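Mypaa.01249.c (PDB 3RD5) probably acts as an oxidoreductase of the short-chain dehydrogenase/reductase (SDR) family, with a substrate that is not established. Local coordinates at residues D82-A87 against N124-R129; I96-Y101 against S160-Y165; G113-G118 against S166-A171. All blocks are in the same frame, centred on the assembly; numbering follows the deposited sequence.

Contact 1: residues D82-A87 against N124-R129; sequences DGVSGA and NLLLPR
The backbones of D82-A87 and N124-R129 converge toward G86 and R129, whose CA atoms are 4.8 Å apart, against 7.9 Å for the CA atoms of D82 and L125. At this close end A87 N donates to R129 O (3.1 Å, N-H...O angle 164°), and G86 CA adds a C-H...O contact to the same oxygen. R129 is thus joined to the start of the strand through its backbone, and its side chain reaches along the loop as a second anchor. NE of R129 donates to V84 O at 2.9 Å (153°), and NH2 of R129 reaches the same V84 O at 3.1 Å, so one carbonyl oxygen is gripped side-on by two nitrogens and lies close to the guanidinium plane. The bend of the arginine chain at CG-CD (chi3 -60°) turns the group back to that carbonyl; on the way CD of R129 passes 3.4 Å from S85 O. The carboxylate of D82 stays too far for a direct salt bridge, but a water links the charges, donating to D82 OD1 at 2.6 Å and accepting from R129 NH2. Beneath this polar layer the contact is apolar: CD2 of L126 meets CB of V84 at 3.7 Å, the two side chains crossing at about a right angle. L126 also packs on A81 of helix 74-82, as L125 does on A81 and R78. A87 opens the central strand 87-92, bonds to T131 of strand 130-131 and lies on T18 and V20 of strand 18-22, so the contact ties the chain that follows helix 110-126 to this strand's start.

Contact 2: residues I96-Y101 against S160-Y165; sequences IMAVPY and SPWLAY
M97 and A98 each set an aliphatic carbon over the face of an aromatic ring, M97 on Y165 and A98 on W162, as two CH-pi contacts. CG of M97 sits 3.4 Å from the centroid of the Y165 ring and 5° off its normal, placed there by standing anti to the backbone N of M97 (chi1 -176°). CB of A98 lies 3.5 Å from the centroid of the six-membered ring of W162. The sulfur contacts are oblique: M97 SD is 4.1 Å from the centroid of the Y165 ring and 3.8 Å from CH2 of W162, a Met-aromatic contact with each ring. Among the oxygens, I96 O approaches the edge of Y165 at CE1 (3.4 Å) while accepting a bond from N115 ND2, V99 O touches CB of P161, and A98 CA points its hydrogen almost straight at P161 O (3.5 Å, angle at H 165°). Q111 of helix 110-126 bridges the segments, bonding to A98 N and P161 O. S160 N-caps helix 161-185 through OG. Y165 and K169 are spaced as in the Tyr-x-x-x-Lys motif of SDR enzymes, so M97, on the loop after the Asn-Asn-Ala-Gly motif, probably lies at the rim of the active site.

Contact 3: residues G113-G118 against S166-A171; sequences GTNHLG and SQSKLA
N115 and S168 join two helices that flank the probable SDR active site: helix 110-126, and helix 161-185, which carries the Tyr/Lys pair of the family pattern. The helices run side by side in roughly the same direction, their axes 8.5 Å apart at closest approach and inclined by 26°, and the backbones are nearest at H116 and S168, with CA atoms 5.9 Å apart. The polar link is a single bond, N115 ND2 to S168 OG, 3.0 Å long and almost straight (167°), with the oxygen close to the plane of the amide. OG of S168 stands between its own backbone N and carbonyl carbon (chi1 79°), from where it also bonds to Y165 O one turn back. ND2 of N115 has a second partner, I96 O, so the amide is held from two directions.

Within helix 110-126, a wider pi-type turn spans 113-117, marked by the bond of G118 N to G113 O at 2.9 Å. A distorted helix at an active-site asparagine is known from SDR enzymes, and N115 is consistent with that residue; its backbone oxygen bonds to H119 ND1 and N172 ND2. The bends of the K169 chain at chi2 and chi3 carry it out from its own helix toward N115, which brings CE of K169 to 3.8 Å from N115 ND2, the two side chains crossing at about a right angle, while NZ bonds to N172 OD1.

One turn further along helix 161-185, the contact becomes apolar. CB of A171 lies over one face of the H116 imidazole, offset toward the rim and 3.6 Å from CG of H116, a CH-pi contact. The imidazole itself bonds through NE2 to S281 OG of helix 271-285, and L277 of that helix touches A171.

Along the chain the segments alternate: 82-87, 96-101 and 113-118 come first, then their partners 124-129, 160-165 and 166-171 in the same order. Contacts 2 and 3 are neighbours, centres 11 Å apart, occupying the first turns of helix 161-185, with its N-cap, one after the other, and touching through I96 and N115. Contact 1 shares helix 110-126 with contact 3, their centres 21 Å apart, and its centre lies about 30 Å from that of contact 2 on the opposite side of the chain's centre. Helix 110-126 thus runs between the probable active site, where contacts 2 and 3 gather, and the region beside strand 87-92 of a largely parallel, Rossmann-type sheet where contact 1 lies.

Contact 1: residues D82-A87 against N124-R129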
# COMPACT_ATOMS: atom_id res chain seq x y z
N ASP A 82 -2.14 11.67 -13.00
CA ASP A 82 -2.77 12.79 -13.69
C ASP A 82 -4.06 12.38 -14.37
O ASP A 82 -4.93 13.22 -14.59
CB ASP A 82 -1.79 13.39 -14.69
CG ASP A 82 -0.69 14.23 -14.03
OD1 ASP A 82 -0.79 14.58 -12.82
OD2 ASP A 82 0.29 14.53 -14.74
N GLY A 83 -4.19 11.10 -14.70
CA GLY A 83 -5.41 10.56 -15.27
C GLY A 83 -6.54 10.24 -14.32
O GLY A 83 -7.63 9.88 -14.78
N VAL A 84 -6.28 10.32 -13.01
CA VAL A 84 -7.32 10.05 -12.01
C VAL A 84 -7.97 11.36 -11.61
O VAL A 84 -7.34 12.20 -10.94
CB VAL A 84 -6.73 9.36 -10.76
CG1 VAL A 84 -7.83 9.09 -9.74
CG2 VAL A 84 -6.09 8.05 -11.16
N SER A 85 -9.22 11.56 -12.02
CA SER A 85 -9.89 12.82 -11.71
C SER A 85 -10.30 12.96 -10.25
O SER A 85 -10.43 14.08 -9.74
CB SER A 85 -11.11 13.03 -12.60
OG SER A 85 -11.98 11.94 -12.48
N GLY A 86 -10.49 11.84 -9.57
CA GLY A 86 -10.87 11.83 -8.17
C GLY A 86 -11.03 10.40 -7.71
O GLY A 86 -11.27 9.50 -8.52
N ALA A 87 -10.85 10.16 -6.42
CA ALA A 87 -11.12 8.85 -5.84
C ALA A 87 -11.50 9.01 -4.38
O ALA A 87 -11.22 10.03 -3.75
CB ALA A 87 -9.94 7.90 -5.99
N ASN A 124 1.18 11.32 -2.81
CA ASN A 124 1.27 12.77 -2.78
C ASN A 124 0.58 13.38 -4.01
O ASN A 124 0.00 14.47 -3.90
CB ASN A 124 2.73 13.25 -2.74
CG ASN A 124 3.32 13.19 -1.38
OD1 ASN A 124 2.61 13.39 -0.37
ND2 ASN A 124 4.66 12.98 -1.33
N LEU A 125 0.66 12.73 -5.15
CA LEU A 125 0.05 13.26 -6.37
C LEU A 125 -1.48 13.13 -6.35
O LEU A 125 -2.17 14.02 -6.88
CB LEU A 125 0.63 12.56 -7.58
CG LEU A 125 2.09 12.87 -7.87
CD1 LEU A 125 2.68 11.87 -8.86
CD2 LEU A 125 2.26 14.33 -8.38
N LEU A 126 -2.03 12.11 -5.70
CA LEU A 126 -3.49 11.92 -5.63
C LEU A 126 -4.19 12.64 -4.47
O LEU A 126 -5.40 12.89 -4.52
CB LEU A 126 -3.84 10.44 -5.59
CG LEU A 126 -3.54 9.65 -6.85
CD1 LEU A 126 -3.90 8.14 -6.68
CD2 LEU A 126 -4.31 10.23 -8.04
N LEU A 127 -3.45 12.92 -3.39
CA LEU A 127 -4.04 13.45 -2.17
C LEU A 127 -5.01 14.62 -2.35
O LEU A 127 -6.07 14.61 -1.70
CB LEU A 127 -2.97 13.83 -1.14
CG LEU A 127 -2.50 12.73 -0.22
CD1 LEU A 127 -1.25 13.17 0.55
CD2 LEU A 127 -3.55 12.26 0.80
N PRO A 128 -4.69 15.58 -3.22
CA PRO A 128 -5.63 16.70 -3.41
C PRO A 128 -7.00 16.32 -3.98
O PRO A 128 -7.92 17.16 -3.94
CB PRO A 128 -4.88 17.61 -4.39
CG PRO A 128 -3.47 17.25 -4.23
CD PRO A 128 -3.45 15.79 -3.98
N ARG A 129 -7.12 15.12 -4.53
CA ARG A 129 -8.34 14.64 -5.17
C ARG A 129 -8.91 13.38 -4.52
O ARG A 129 -9.81 12.75 -5.07
CB ARG A 129 -8.09 14.43 -6.66
CG ARG A 129 -7.60 15.73 -7.34
CD ARG A 129 -7.58 15.64 -8.87
NE ARG A 129 -6.73 14.58 -9.35
CZ ARG A 129 -5.41 14.59 -9.38
NH1 ARG A 129 -4.73 15.63 -8.93
NH2 ARG A 129 -4.76 13.54 -9.87
O HOH W 1 -1.81 14.12 -10.45

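Contact 2: residues I96-Y101 against S160-Y165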
# COMPACT_ATOMS: atom_id res chain seq x y z
N ILE A 96 6.62 -6.25 -4.35
CA ILE A 96 7.52 -7.34 -4.66
C ILE A 96 8.25 -7.74 -3.37
O ILE A 96 8.43 -6.93 -2.47
CB ILE A 96 8.51 -6.98 -5.80
CG1 ILE A 96 9.37 -5.79 -5.46
CG2 ILE A 96 7.72 -6.74 -7.12
CD1 ILE A 96 10.49 -5.51 -6.53
N MET A 97 8.73 -8.97 -3.30
CA MET A 97 9.16 -9.56 -2.05
C MET A 97 10.38 -10.48 -2.20
O MET A 97 10.31 -11.54 -2.84
CB MET A 97 8.00 -10.36 -1.37
CG MET A 97 8.37 -10.93 -0.03
SD MET A 97 6.96 -11.70 0.85
CE MET A 97 6.72 -13.21 -0.11
N ALA A 98 11.47 -10.09 -1.54
CA ALA A 98 12.67 -10.93 -1.39
C ALA A 98 13.25 -11.39 -2.72
O ALA A 98 13.59 -12.54 -2.93
CB ALA A 98 12.38 -12.10 -0.46
N VAL A 99 13.36 -10.44 -3.62
CA VAL A 99 13.91 -10.60 -4.97
C VAL A 99 15.42 -10.27 -4.98
O VAL A 99 15.93 -9.67 -4.02
CB VAL A 99 13.18 -9.70 -5.97
CG1 VAL A 99 11.69 -10.16 -6.12
CG2 VAL A 99 13.26 -8.23 -5.60
N PRO A 100 16.16 -10.66 -6.03
CA PRO A 100 17.55 -10.24 -6.17
C PRO A 100 17.73 -8.74 -6.26
O PRO A 100 16.78 -7.99 -6.53
CB PRO A 100 18.02 -10.95 -7.44
CG PRO A 100 17.06 -12.11 -7.58
CD PRO A 100 15.76 -11.57 -7.10
N TYR A 101 18.96 -8.31 -6.03
CA TYR A 101 19.31 -6.89 -6.16
C TYR A 101 19.08 -6.42 -7.59
O TYR A 101 19.55 -7.04 -8.53
CB TYR A 101 20.79 -6.69 -5.79
CG TYR A 101 21.32 -5.30 -6.01
CD1 TYR A 101 22.02 -4.98 -7.17
CD2 TYR A 101 21.13 -4.32 -5.05
CE1 TYR A 101 22.49 -3.69 -7.40
CE2 TYR A 101 21.63 -3.01 -5.25
CZ TYR A 101 22.31 -2.72 -6.42
OH TYR A 101 22.81 -1.44 -6.68
N SER A 160 20.65 -7.96 1.19
CA SER A 160 19.89 -9.06 1.76
C SER A 160 18.49 -9.01 1.14
O SER A 160 17.75 -8.02 1.40
CB SER A 160 19.80 -8.90 3.26
OG SER A 160 18.76 -9.77 3.77
N PRO A 161 18.08 -10.02 0.35
CA PRO A 161 16.72 -9.99 -0.20
C PRO A 161 15.63 -9.76 0.87
O PRO A 161 14.71 -8.96 0.67
CB PRO A 161 16.58 -11.33 -0.90
CG PRO A 161 18.00 -11.64 -1.33
CD PRO A 161 18.86 -11.15 -0.22
N TRP A 162 15.71 -10.48 1.98
CA TRP A 162 14.68 -10.36 3.02
C TRP A 162 14.82 -9.08 3.81
O TRP A 162 13.78 -8.45 4.13
CB TRP A 162 14.63 -11.60 3.94
CG TRP A 162 13.91 -12.73 3.29
CD1 TRP A 162 14.46 -13.84 2.68
CD2 TRP A 162 12.51 -12.79 3.05
NE1 TRP A 162 13.46 -14.59 2.14
CE2 TRP A 162 12.25 -13.98 2.37
CE3 TRP A 162 11.43 -11.96 3.42
CZ2 TRP A 162 10.93 -14.35 1.98
CZ3 TRP A 162 10.13 -12.34 3.04
CH2 TRP A 162 9.91 -13.54 2.34
N LEU A 163 16.02 -8.64 4.17
CA LEU A 163 16.13 -7.37 4.91
C LEU A 163 15.78 -6.15 4.04
O LEU A 163 15.32 -5.12 4.55
CB LEU A 163 17.46 -7.21 5.68
CG LEU A 163 17.64 -8.12 6.89
CD1 LEU A 163 19.11 -8.02 7.40
CD2 LEU A 163 16.65 -7.78 8.01
N ALA A 164 15.98 -6.26 2.73
CA ALA A 164 15.51 -5.21 1.81
C ALA A 164 13.98 -5.18 1.75
O ALA A 164 13.37 -4.09 1.75
CB ALA A 164 16.15 -5.38 0.40
N TYR A 165 13.34 -6.35 1.74
CA TYR A 165 11.88 -6.42 1.93
C TYR A 165 11.48 -5.73 3.24
O TYR A 165 10.60 -4.87 3.28
CB TYR A 165 11.38 -7.86 1.90
CG TYR A 165 9.86 -7.96 1.84
CD1 TYR A 165 9.12 -7.34 0.82
CD2 TYR A 165 9.16 -8.61 2.83
CE1 TYR A 165 7.74 -7.42 0.78
CE2 TYR A 165 7.80 -8.70 2.80
CZ TYR A 165 7.09 -8.11 1.77
OH TYR A 165 5.69 -8.17 1.78

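Contact 3: residues G113-G118 against S166-A171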
# COMPACT_ATOMS: atom_id res chain seq x y z
N GLY A 113 12.03 0.87 -3.84
CA GLY A 113 11.54 1.69 -4.95
C GLY A 113 10.10 1.39 -5.31
O GLY A 113 9.31 2.32 -5.58
N THR A 114 9.75 0.14 -5.39
CA THR A 114 8.40 -0.30 -5.76
C THR A 114 7.44 -0.13 -4.59
O THR A 114 6.37 0.49 -4.70
CB THR A 114 8.38 -1.79 -6.17
OG1 THR A 114 9.29 -2.00 -7.27
CG2 THR A 114 6.96 -2.25 -6.58
N ASN A 115 7.80 -0.69 -3.44
CA ASN A 115 6.86 -0.88 -2.35
C ASN A 115 6.62 0.40 -1.59
O ASN A 115 5.51 0.65 -1.11
CB ASN A 115 7.41 -1.93 -1.39
CG ASN A 115 7.57 -3.32 -2.01
OD1 ASN A 115 7.11 -3.58 -3.13
ND2 ASN A 115 8.24 -4.23 -1.27
N HIS A 116 7.67 1.22 -1.45
CA HIS A 116 7.56 2.49 -0.75
C HIS A 116 7.61 3.72 -1.67
O HIS A 116 6.67 4.52 -1.70
CB HIS A 116 8.63 2.60 0.36
CG HIS A 116 8.70 3.95 0.98
ND1 HIS A 116 7.67 4.48 1.72
CD2 HIS A 116 9.68 4.88 0.96
CE1 HIS A 116 8.00 5.71 2.11
NE2 HIS A 116 9.23 5.98 1.66
N LEU A 117 8.71 3.92 -2.40
CA LEU A 117 8.88 5.21 -3.08
C LEU A 117 7.86 5.48 -4.16
O LEU A 117 7.35 6.60 -4.29
CB LEU A 117 10.32 5.40 -3.62
CG LEU A 117 11.41 5.43 -2.53
CD1 LEU A 117 12.84 5.22 -3.12
CD2 LEU A 117 11.37 6.72 -1.68
N GLY A 118 7.51 4.45 -4.93
CA GLY A 118 6.50 4.67 -5.98
C GLY A 118 5.12 4.99 -5.37
O GLY A 118 4.40 5.83 -5.88
N SER A 166 12.12 -6.12 4.32
CA SER A 166 11.79 -5.61 5.64
C SER A 166 11.95 -4.10 5.73
O SER A 166 11.12 -3.40 6.34
CB SER A 166 12.64 -6.28 6.71
OG SER A 166 12.37 -7.68 6.81
N GLN A 167 13.01 -3.54 5.11
CA GLN A 167 13.17 -2.09 5.12
C GLN A 167 11.95 -1.44 4.47
O GLN A 167 11.44 -0.42 4.96
CB GLN A 167 14.47 -1.62 4.42
CG GLN A 167 14.69 -0.13 4.55
CD GLN A 167 15.89 0.43 3.78
OE1 GLN A 167 16.72 1.15 4.37
NE2 GLN A 167 15.91 0.25 2.46
N SER A 168 11.52 -2.00 3.34
CA SER A 168 10.39 -1.43 2.61
C SER A 168 9.07 -1.51 3.37
O SER A 168 8.25 -0.60 3.30
CB SER A 168 10.27 -2.04 1.19
OG SER A 168 9.67 -3.32 1.18
N LYS A 169 8.90 -2.61 4.08
CA LYS A 169 7.66 -2.86 4.87
C LYS A 169 7.59 -2.00 6.12
O LYS A 169 6.53 -1.52 6.54
CB LYS A 169 7.45 -4.34 5.10
CG LYS A 169 7.26 -5.14 3.82
CD LYS A 169 5.91 -4.86 3.18
CE LYS A 169 5.99 -4.33 1.77
NZ LYS A 169 4.61 -3.98 1.29
N LEU A 170 8.74 -1.75 6.74
CA LEU A 170 8.86 -0.77 7.80
C LEU A 170 8.58 0.64 7.26
O LEU A 170 7.83 1.40 7.88
CB LEU A 170 10.26 -0.88 8.43
CG LEU A 170 10.56 0.19 9.48
CD1 LEU A 170 9.58 0.22 10.68
CD2 LEU A 170 11.99 0.07 9.98
N ALA A 171 9.13 0.96 6.10
CA ALA A 171 8.85 2.24 5.45
C ALA A 171 7.36 2.47 5.23
O ALA A 171 6.84 3.56 5.46
CB ALA A 171 9.64 2.39 4.14